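Local coordinates for avidin-related protein 2 (Gallus gallus, PDB 1WBI) that binds biotin as a tetrameric member of the avidin family, at residues R5-T10 with S61-G66. Numbering follows the deposited sequence.
Sequences RKCSLT and SQPTFG. With SO4 (sulfate ion), chain L.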
# COMPACT_ATOMS: atom_id res chain seq x y z
N ARG A 5 -4.65 -8.25 -30.14
CA ARG A 5 -3.52 -8.82 -29.42
C ARG A 5 -3.91 -9.25 -28.02
O ARG A 5 -4.74 -8.59 -27.37
CB ARG A 5 -2.41 -7.76 -29.23
CG ARG A 5 -1.37 -7.69 -30.29
CD ARG A 5 -0.45 -6.55 -30.05
NE ARG A 5 0.40 -6.70 -28.86
CZ ARG A 5 1.73 -6.69 -28.85
NH1 ARG A 5 2.43 -6.58 -29.98
NH2 ARG A 5 2.38 -6.84 -27.71
N LYS A 6 -3.27 -10.29 -27.52
CA LYS A 6 -3.35 -10.61 -26.09
C LYS A 6 -2.86 -9.42 -25.28
O LYS A 6 -1.90 -8.75 -25.66
CB LYS A 6 -2.52 -11.85 -25.77
CG LYS A 6 -3.02 -13.14 -26.39
CD LYS A 6 -4.39 -13.59 -25.90
CE LYS A 6 -4.78 -14.92 -26.52
NZ LYS A 6 -5.98 -15.46 -25.80
N CYS A 7 -3.50 -9.17 -24.16
CA CYS A 7 -3.16 -8.05 -23.26
C CYS A 7 -3.36 -6.66 -23.86
O CYS A 7 -2.84 -5.65 -23.33
CB CYS A 7 -1.77 -8.23 -22.64
SG CYS A 7 -1.69 -9.56 -21.50
N SER A 8 -4.14 -6.55 -24.94
CA SER A 8 -4.82 -5.27 -25.23
C SER A 8 -5.95 -5.18 -24.24
O SER A 8 -6.71 -6.13 -24.07
CB SER A 8 -5.40 -5.22 -26.64
OG SER A 8 -6.12 -4.01 -26.83
N LEU A 9 -6.04 -4.09 -23.50
CA LEU A 9 -7.03 -4.02 -22.44
C LEU A 9 -8.45 -3.84 -22.99
O LEU A 9 -9.40 -4.11 -22.26
CB LEU A 9 -6.69 -2.90 -21.48
CG LEU A 9 -5.41 -3.22 -20.71
CD1 LEU A 9 -5.08 -2.06 -19.86
CD2 LEU A 9 -5.59 -4.51 -19.90
N THR A 10 -8.58 -3.42 -24.25
CA THR A 10 -9.87 -3.39 -24.94
C THR A 10 -10.65 -4.66 -24.66
O THR A 10 -10.17 -5.78 -24.88
CB THR A 10 -9.69 -3.23 -26.47
OG1 THR A 10 -8.97 -2.03 -26.73
CG2 THR A 10 -11.05 -3.19 -27.20
N SER A 61 5.06 -8.02 -24.43
CA SER A 61 4.19 -9.20 -24.47
C SER A 61 3.30 -9.30 -23.23
O SER A 61 2.16 -9.81 -23.35
CB SER A 61 5.00 -10.48 -24.61
OG SER A 61 5.79 -10.70 -23.50
N GLN A 62 3.79 -8.79 -22.09
CA GLN A 62 3.07 -8.82 -20.79
C GLN A 62 3.15 -7.42 -20.18
O GLN A 62 3.96 -7.18 -19.29
CB GLN A 62 3.64 -9.90 -19.86
CG GLN A 62 3.49 -11.30 -20.45
CD GLN A 62 3.89 -12.44 -19.53
OE1 GLN A 62 3.09 -13.32 -19.23
NE2 GLN A 62 5.15 -12.42 -19.04
N PRO A 63 2.34 -6.48 -20.71
CA PRO A 63 2.49 -5.06 -20.39
C PRO A 63 2.02 -4.65 -19.01
O PRO A 63 1.10 -5.27 -18.47
CB PRO A 63 1.63 -4.37 -21.45
CG PRO A 63 0.53 -5.39 -21.71
CD PRO A 63 1.28 -6.69 -21.71
N THR A 64 2.65 -3.63 -18.44
CA THR A 64 2.09 -2.94 -17.30
C THR A 64 1.09 -1.88 -17.75
O THR A 64 1.11 -1.42 -18.93
CB THR A 64 3.17 -2.31 -16.35
OG1 THR A 64 3.78 -1.17 -16.98
CG2 THR A 64 4.21 -3.31 -15.98
N PHE A 65 0.25 -1.47 -16.82
CA PHE A 65 -0.79 -0.48 -17.09
C PHE A 65 -1.30 0.12 -15.80
O PHE A 65 -1.09 -0.42 -14.72
CB PHE A 65 -1.95 -1.15 -17.86
CG PHE A 65 -2.65 -2.20 -17.03
CD1 PHE A 65 -3.66 -1.84 -16.14
CD2 PHE A 65 -2.22 -3.52 -17.03
CE1 PHE A 65 -4.26 -2.79 -15.31
CE2 PHE A 65 -2.79 -4.47 -16.18
CZ PHE A 65 -3.82 -4.11 -15.32
N GLY A 66 -2.06 1.20 -15.93
CA GLY A 66 -2.73 1.81 -14.80
C GLY A 66 -4.02 2.47 -15.25
O GLY A 66 -4.16 2.83 -16.46
S SO4 L . 8.87 -8.99 -24.09
O1 SO4 L . 9.06 -9.14 -22.65
O2 SO4 L . 8.46 -10.28 -24.64
O3 SO4 L . 7.84 -7.99 -24.31
O4 SO4 L . 10.16 -8.59 -24.64
O HOH W 1 0.87 -8.59 -25.61
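Cys-7 lays its CB against CD and CG of the Pro-63 ring, 3.5 Å from CB to CD; the rigid, apolar ring gives it a firm surface. SG, anti to the carbonyl carbon (chi1 -69°), stays near the same CD at 4.1 Å and runs on to the disulfide with Cys-84, which only a cysteine could make. Deeper in, Leu-9 brings the methyl CD1 obliquely to the root of the Phe-65 side chain, 3.7 Å from CG; a branched aliphatic residue suits a buried spot beside an aromatic ring. No direct hydrogen bond joins the two segments, but near the surface one water accepts from Arg-5 NH2 (3.1 Å) and lies within hydrogen-bonding distance of Lys-6 O and Ser-61 O; the guanidinium's strongest polar partner is Arg-59. Within the eight-stranded antiparallel avidin barrel fold, the contact joins the loop before strand 11-15 to the start of strand 64-70. Phe-65, second in that strand, also packs on Leu-94 and Thr-96; its side chain lies about 12 Å from bound biotin. An alanine in place of Pro-63 would probably leave a gap beside Cys-7 CB and let the approach to the strand flex more. The type II turn from Arg-5 to Ser-8 also fixes Cys-7, whereas Gln-56 receives Leu-9 N and donates to Cys-7 O.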